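Local coordinates for disease resistance protein RRS1 (Arabidopsis thaliana, PDB 4C6S), which pairs with RPS4 as a plant immune receptor that recognises the bacterial effectors AvrRps4 and PopP2, and also binds W-box DNA, at residues A[5-17]-A[28-41]. Numbering follows the deposited sequence.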
loop_
_atom_site.group_PDB
_atom_site.type_symbol
_atom_site.label_atom_id
_atom_site.label_comp_id
_atom_site.label_asym_id
_atom_site.label_seq_id
_atom_site.Cartn_x
_atom_site.Cartn_y
_atom_site.Cartn_z
ATOM N N GLU A 5 -23.967 12.906 8.186
ATOM C CA GLU A 5 -22.733 12.132 8.086
ATOM C C GLU A 5 -21.774 12.745 7.083
ATOM O O GLU A 5 -21.914 12.547 5.879
ATOM C CB GLU A 5 -23.028 10.689 7.678
ATOM C CG GLU A 5 -23.297 9.752 8.840
ATOM C CD GLU A 5 -24.315 8.680 8.495
ATOM O OE1 GLU A 5 -24.558 8.455 7.289
ATOM O OE2 GLU A 5 -24.879 8.072 9.428
ATOM N N GLU A 6 -20.800 13.493 7.581
ATOM C CA GLU A 6 -19.788 14.062 6.712
ATOM C C GLU A 6 -18.900 12.934 6.200
ATOM O O GLU A 6 -18.672 11.946 6.906
ATOM C CB GLU A 6 -18.961 15.102 7.469
ATOM C CG GLU A 6 -18.611 16.334 6.645
ATOM C CD GLU A 6 -19.824 17.177 6.314
ATOM O OE1 GLU A 6 -20.657 17.399 7.216
ATOM O OE2 GLU A 6 -19.945 17.620 5.153
ATOM N N PHE A 7 -18.413 13.066 4.971
ATOM C CA PHE A 7 -17.546 12.040 4.413
ATOM C C PHE A 7 -16.404 12.644 3.614
ATOM O O PHE A 7 -16.434 13.825 3.260
ATOM C CB PHE A 7 -18.348 11.084 3.535
ATOM C CG PHE A 7 -18.856 11.706 2.262
ATOM C CD1 PHE A 7 -20.069 12.380 2.239
ATOM C CD2 PHE A 7 -18.123 11.607 1.087
ATOM C CE1 PHE A 7 -20.541 12.945 1.063
ATOM C CE2 PHE A 7 -18.583 12.167 -0.083
ATOM C CZ PHE A 7 -19.799 12.841 -0.097
ATOM N N VAL A 8 -15.407 11.815 3.313
ATOM C CA VAL A 8 -14.232 12.253 2.595
ATOM C C VAL A 8 -14.275 11.713 1.178
ATOM O O VAL A 8 -14.681 10.572 0.962
ATOM C CB VAL A 8 -12.954 11.733 3.295
ATOM C CG1 VAL A 8 -11.707 12.044 2.461
ATOM C CG2 VAL A 8 -12.849 12.318 4.689
ATOM N N CYS A 9 -13.882 12.526 0.201
ATOM C CA CYS A 9 -13.734 11.998 -1.151
ATOM C C CYS A 9 -12.266 11.975 -1.523
ATOM O O CYS A 9 -11.621 13.012 -1.529
ATOM C CB CYS A 9 -14.506 12.831 -2.172
ATOM S SG CYS A 9 -14.343 12.206 -3.870
ATOM N N ILE A 10 -11.747 10.792 -1.836
ATOM C CA ILE A 10 -10.362 10.678 -2.295
ATOM C C ILE A 10 -10.351 10.594 -3.807
ATOM O O ILE A 10 -10.983 9.696 -4.371
ATOM C CB ILE A 10 -9.717 9.394 -1.781
ATOM C CG1 ILE A 10 -9.770 9.327 -0.256
ATOM C CG2 ILE A 10 -8.260 9.299 -2.300
ATOM C CD1 ILE A 10 -9.544 7.914 0.286
ATOM N N SER A 11 -9.645 11.510 -4.470
ATOM C CA SER A 11 -9.504 11.436 -5.926
ATOM C C SER A 11 -8.086 10.989 -6.258
ATOM O O SER A 11 -7.145 11.355 -5.553
ATOM C CB SER A 11 -9.797 12.785 -6.572
ATOM O OG SER A 11 -9.111 13.823 -5.894
ATOM N N CYS A 12 -7.937 10.188 -7.313
ATOM C CA CYS A 12 -6.624 9.643 -7.683
ATOM C C CYS A 12 -6.605 9.188 -9.123
ATOM O O CYS A 12 -7.647 9.140 -9.784
ATOM C CB CYS A 12 -6.246 8.457 -6.773
ATOM S SG CYS A 12 -7.329 6.997 -6.965
ATOM N N VAL A 13 -5.413 8.850 -9.616
ATOM C CA VAL A 13 -5.299 8.246 -10.940
ATOM C C VAL A 13 -5.420 6.726 -10.805
ATOM O O VAL A 13 -5.284 6.187 -9.712
ATOM C CB VAL A 13 -3.986 8.635 -11.635
ATOM C CG1 VAL A 13 -3.906 10.148 -11.800
ATOM C CG2 VAL A 13 -2.800 8.133 -10.833
ATOM N N GLU A 14 -5.681 6.035 -11.911
ATOM C CA GLU A 14 -6.001 4.611 -11.830
ATOM C C GLU A 14 -4.838 3.779 -11.311
ATOM O O GLU A 14 -5.049 2.778 -10.623
ATOM C CB GLU A 14 -6.507 4.081 -13.177
ATOM C CG GLU A 14 -5.471 4.090 -14.277
ATOM C CD GLU A 14 -6.084 3.900 -15.652
ATOM O OE1 GLU A 14 -7.257 3.472 -15.727
ATOM O OE2 GLU A 14 -5.391 4.186 -16.653
ATOM N N GLU A 15 -3.613 4.222 -11.599
ATOM C CA GLU A 15 -2.403 3.495 -11.196
ATOM C C GLU A 15 -2.271 3.234 -9.692
ATOM O O GLU A 15 -1.640 2.257 -9.287
ATOM C CB GLU A 15 -1.139 4.211 -11.704
ATOM C CG GLU A 15 -1.110 4.500 -13.204
ATOM C CD GLU A 15 -1.781 5.821 -13.586
ATOM O OE1 GLU A 15 -3.027 5.869 -13.637
ATOM O OE2 GLU A 15 -1.061 6.813 -13.852
ATOM N N VAL A 16 -2.845 4.097 -8.858
ATOM C CA VAL A 16 -2.754 3.885 -7.416
ATOM C C VAL A 16 -4.091 3.577 -6.759
ATOM O O VAL A 16 -4.159 3.404 -5.539
ATOM C CB VAL A 16 -2.108 5.092 -6.724
ATOM C CG1 VAL A 16 -0.688 5.287 -7.236
ATOM C CG2 VAL A 16 -2.948 6.349 -6.974
ATOM N N ARG A 17 -5.149 3.480 -7.560
ATOM C CA ARG A 17 -6.482 3.183 -7.042
ATOM C C ARG A 17 -6.536 1.909 -6.179
ATOM O O ARG A 17 -7.173 1.887 -5.120
ATOM C CB ARG A 17 -7.456 3.062 -8.215
ATOM C CG ARG A 17 -8.824 2.547 -7.841
ATOM C CD ARG A 17 -9.555 3.522 -6.949
ATOM N NE ARG A 17 -10.818 2.977 -6.443
ATOM C CZ ARG A 17 -10.950 2.362 -5.268
ATOM N NH1 ARG A 17 -9.899 2.216 -4.458
ATOM N NH2 ARG A 17 -12.135 1.900 -4.894
ATOM N N LEU A 28 -9.053 5.342 6.702
ATOM C CA LEU A 28 -10.113 6.295 7.056
ATOM C C LEU A 28 -11.333 5.574 7.621
ATOM O O LEU A 28 -11.907 5.999 8.630
ATOM C CB LEU A 28 -10.517 7.140 5.844
ATOM C CG LEU A 28 -9.489 8.175 5.390
ATOM C CD1 LEU A 28 -9.879 8.689 4.011
ATOM C CD2 LEU A 28 -9.409 9.317 6.400
ATOM N N ARG A 29 -11.730 4.473 6.986
ATOM C CA ARG A 29 -12.888 3.722 7.462
ATOM C C ARG A 29 -12.671 3.166 8.874
ATOM O O ARG A 29 -13.589 3.165 9.698
ATOM C CB ARG A 29 -13.209 2.582 6.490
ATOM C CG ARG A 29 -14.590 2.016 6.651
ATOM C CD ARG A 29 -14.702 0.694 5.930
ATOM N NE ARG A 29 -13.720 -0.271 6.418
ATOM C CZ ARG A 29 -13.808 -0.914 7.581
ATOM N NH1 ARG A 29 -14.830 -0.694 8.399
ATOM N NH2 ARG A 29 -12.864 -1.773 7.933
ATOM N N ARG A 30 -11.461 2.685 9.148
ATOM C CA ARG A 30 -11.139 2.158 10.468
ATOM C C ARG A 30 -11.255 3.230 11.532
ATOM O O ARG A 30 -11.500 2.934 12.698
ATOM C CB ARG A 30 -9.720 1.581 10.506
ATOM C CG ARG A 30 -9.557 0.224 9.849
ATOM C CD ARG A 30 -8.257 -0.432 10.311
ATOM N NE ARG A 30 -7.118 0.478 10.190
ATOM C CZ ARG A 30 -6.324 0.540 9.125
ATOM N NH1 ARG A 30 -6.543 -0.260 8.090
ATOM N NH2 ARG A 30 -5.310 1.396 9.093
ATOM N N LYS A 31 -11.080 4.476 11.115
ATOM C CA LYS A 31 -11.089 5.606 12.028
ATOM C C LYS A 31 -12.516 6.095 12.202
ATOM O O LYS A 31 -12.783 6.997 13.000
ATOM C CB LYS A 31 -10.222 6.729 11.446
ATOM C CG LYS A 31 -9.849 7.811 12.441
ATOM C CD LYS A 31 -8.874 7.271 13.476
ATOM C CE LYS A 31 -8.399 8.366 14.412
ATOM N NZ LYS A 31 -7.261 7.913 15.275
ATOM N N GLY A 32 -13.440 5.496 11.457
ATOM C CA GLY A 32 -14.840 5.858 11.564
ATOM C C GLY A 32 -15.200 6.973 10.605
ATOM O O GLY A 32 -16.224 7.643 10.769
ATOM N N ILE A 33 -14.374 7.153 9.586
ATOM C CA ILE A 33 -14.580 8.230 8.635
ATOM C C ILE A 33 -15.049 7.678 7.295
ATOM O O ILE A 33 -14.279 7.058 6.563
ATOM C CB ILE A 33 -13.297 9.061 8.455
ATOM C CG1 ILE A 33 -12.901 9.731 9.775
ATOM C CG2 ILE A 33 -13.476 10.103 7.379
ATOM C CD1 ILE A 33 -11.513 10.360 9.728
ATOM N N ASN A 34 -16.321 7.905 6.981
ATOM C CA ASN A 34 -16.886 7.435 5.724
ATOM C C ASN A 34 -16.148 8.071 4.560
ATOM O O ASN A 34 -15.755 9.245 4.630
ATOM C CB ASN A 34 -18.358 7.796 5.642
ATOM C CG ASN A 34 -19.156 7.200 6.772
ATOM O OD1 ASN A 34 -18.880 6.086 7.217
ATOM N ND2 ASN A 34 -20.151 7.938 7.249
ATOM N N ASN A 35 -15.940 7.308 3.493
ATOM C CA ASN A 35 -15.194 7.855 2.360
ATOM C C ASN A 35 -15.530 7.148 1.061
ATOM O O ASN A 35 -16.031 6.013 1.065
ATOM C CB ASN A 35 -13.676 7.857 2.631
ATOM C CG ASN A 35 -13.074 6.456 2.654
ATOM O OD1 ASN A 35 -12.561 5.965 1.638
ATOM N ND2 ASN A 35 -13.135 5.805 3.811
ATOM N N VAL A 36 -15.301 7.838 -0.052
ATOM C CA VAL A 36 -15.503 7.231 -1.356
ATOM C C VAL A 36 -14.281 7.581 -2.178
ATOM O O VAL A 36 -13.543 8.521 -1.851
ATOM C CB VAL A 36 -16.774 7.744 -2.060
ATOM C CG1 VAL A 36 -18.001 7.493 -1.201
ATOM C CG2 VAL A 36 -16.634 9.224 -2.364
ATOM N N VAL A 37 -14.048 6.816 -3.239
ATOM C CA VAL A 37 -12.878 7.060 -4.077
ATOM C C VAL A 37 -13.353 7.381 -5.486
ATOM O O VAL A 37 -14.239 6.706 -6.019
ATOM C CB VAL A 37 -11.923 5.841 -4.110
ATOM C CG1 VAL A 37 -10.790 6.094 -5.072
ATOM C CG2 VAL A 37 -11.347 5.573 -2.727
ATOM N N VAL A 38 -12.775 8.428 -6.068
ATOM C CA VAL A 38 -13.047 8.784 -7.456
ATOM C C VAL A 38 -11.766 8.695 -8.271
ATOM O O VAL A 38 -10.763 9.338 -7.951
ATOM C CB VAL A 38 -13.631 10.197 -7.571
ATOM C CG1 VAL A 38 -13.730 10.615 -9.036
ATOM C CG2 VAL A 38 -14.988 10.247 -6.916
ATOM N N ASP A 39 -11.810 7.880 -9.321
ATOM C CA ASP A 39 -10.692 7.690 -10.241
ATOM C C ASP A 39 -10.802 8.780 -11.302
ATOM O O ASP A 39 -11.765 8.799 -12.059
ATOM C CB ASP A 39 -10.821 6.284 -10.868
ATOM C CG ASP A 39 -9.742 5.966 -11.904
ATOM O OD1 ASP A 39 -9.014 6.876 -12.347
ATOM O OD2 ASP A 39 -9.650 4.782 -12.301
ATOM N N VAL A 40 -9.820 9.683 -11.375
ATOM C CA VAL A 40 -9.921 10.829 -12.282
ATOM C C VAL A 40 -9.664 10.435 -13.736
ATOM O O VAL A 40 -9.805 11.261 -14.637
ATOM C CB VAL A 40 -8.958 11.991 -11.892
ATOM C CG1 VAL A 40 -9.264 12.497 -10.488
ATOM C CG2 VAL A 40 -7.506 11.536 -11.987
ATOM N N ASP A 41 -9.284 9.179 -13.959
ATOM C CA ASP A 41 -8.957 8.709 -15.304
ATOM C C ASP A 41 -10.173 8.182 -16.059
ATOM O O ASP A 41 -10.056 7.734 -17.198
ATOM C CB ASP A 41 -7.885 7.617 -15.252
ATOM C CG ASP A 41 -6.511 8.165 -14.951
ATOM O OD1 ASP A 41 -6.222 9.298 -15.384
ATOM O OD2 ASP A 41 -5.722 7.462 -14.292
HETATM O O HOH W 1 -17.934 9.774 8.345
#
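V8, I10 and C12 pair in parallel with the strand 35-39, the outermost strand on this side of the TIR-domain sheet. Six backbone bonds form the ladder. V8 N donates to N34 O, I10 N to V36 O and C12 N to V38 O. In return V8 O, I10 O and C12 O accept from V36 N, V38 N and V40 N. The last bond is short, 2.7 Å from V40 N to C12 O. Thus V8, I10 and C12 spend both backbone polar groups here, while C9 and S11 bond to the strand 59-65. A water extends the ladder at its N-terminal end: it donates to E6 O and accepts from N34 N.

N35 turns its amide back along its own chain, with chi1 at 70°. Its ND2 gives a straight bond (172°) to I33 O, in plane for both groups, and OD1 is bonded to S25 OG. I10 CD1 lies 3.8 Å from N35 OD1 and meets L28 CD1 tip to tip, against the helix 20-30. V8 CG2 packs on I33 CG2 at 3.5 Å. On the same side of the sheet R17 lays one guanidinium face over V37 CG1, with NE 3.4 Å from that methyl.

At the far end D39 and D41 fix the chain after both strands. E14 N donates to D41 OD2 at 2.8 Å, and D41 OD1 forms a salt bridge with K77. D41 N bonds in turn to D39 OD1, closing an Asx turn. E15 OE1 comes within 3.2 Å of D41 OD2, bringing like charges close. This crowding would be expected to raise the proton affinity of one of the two carboxylates, while K77 and E14 N, both bound to D41, should oppose this on D41.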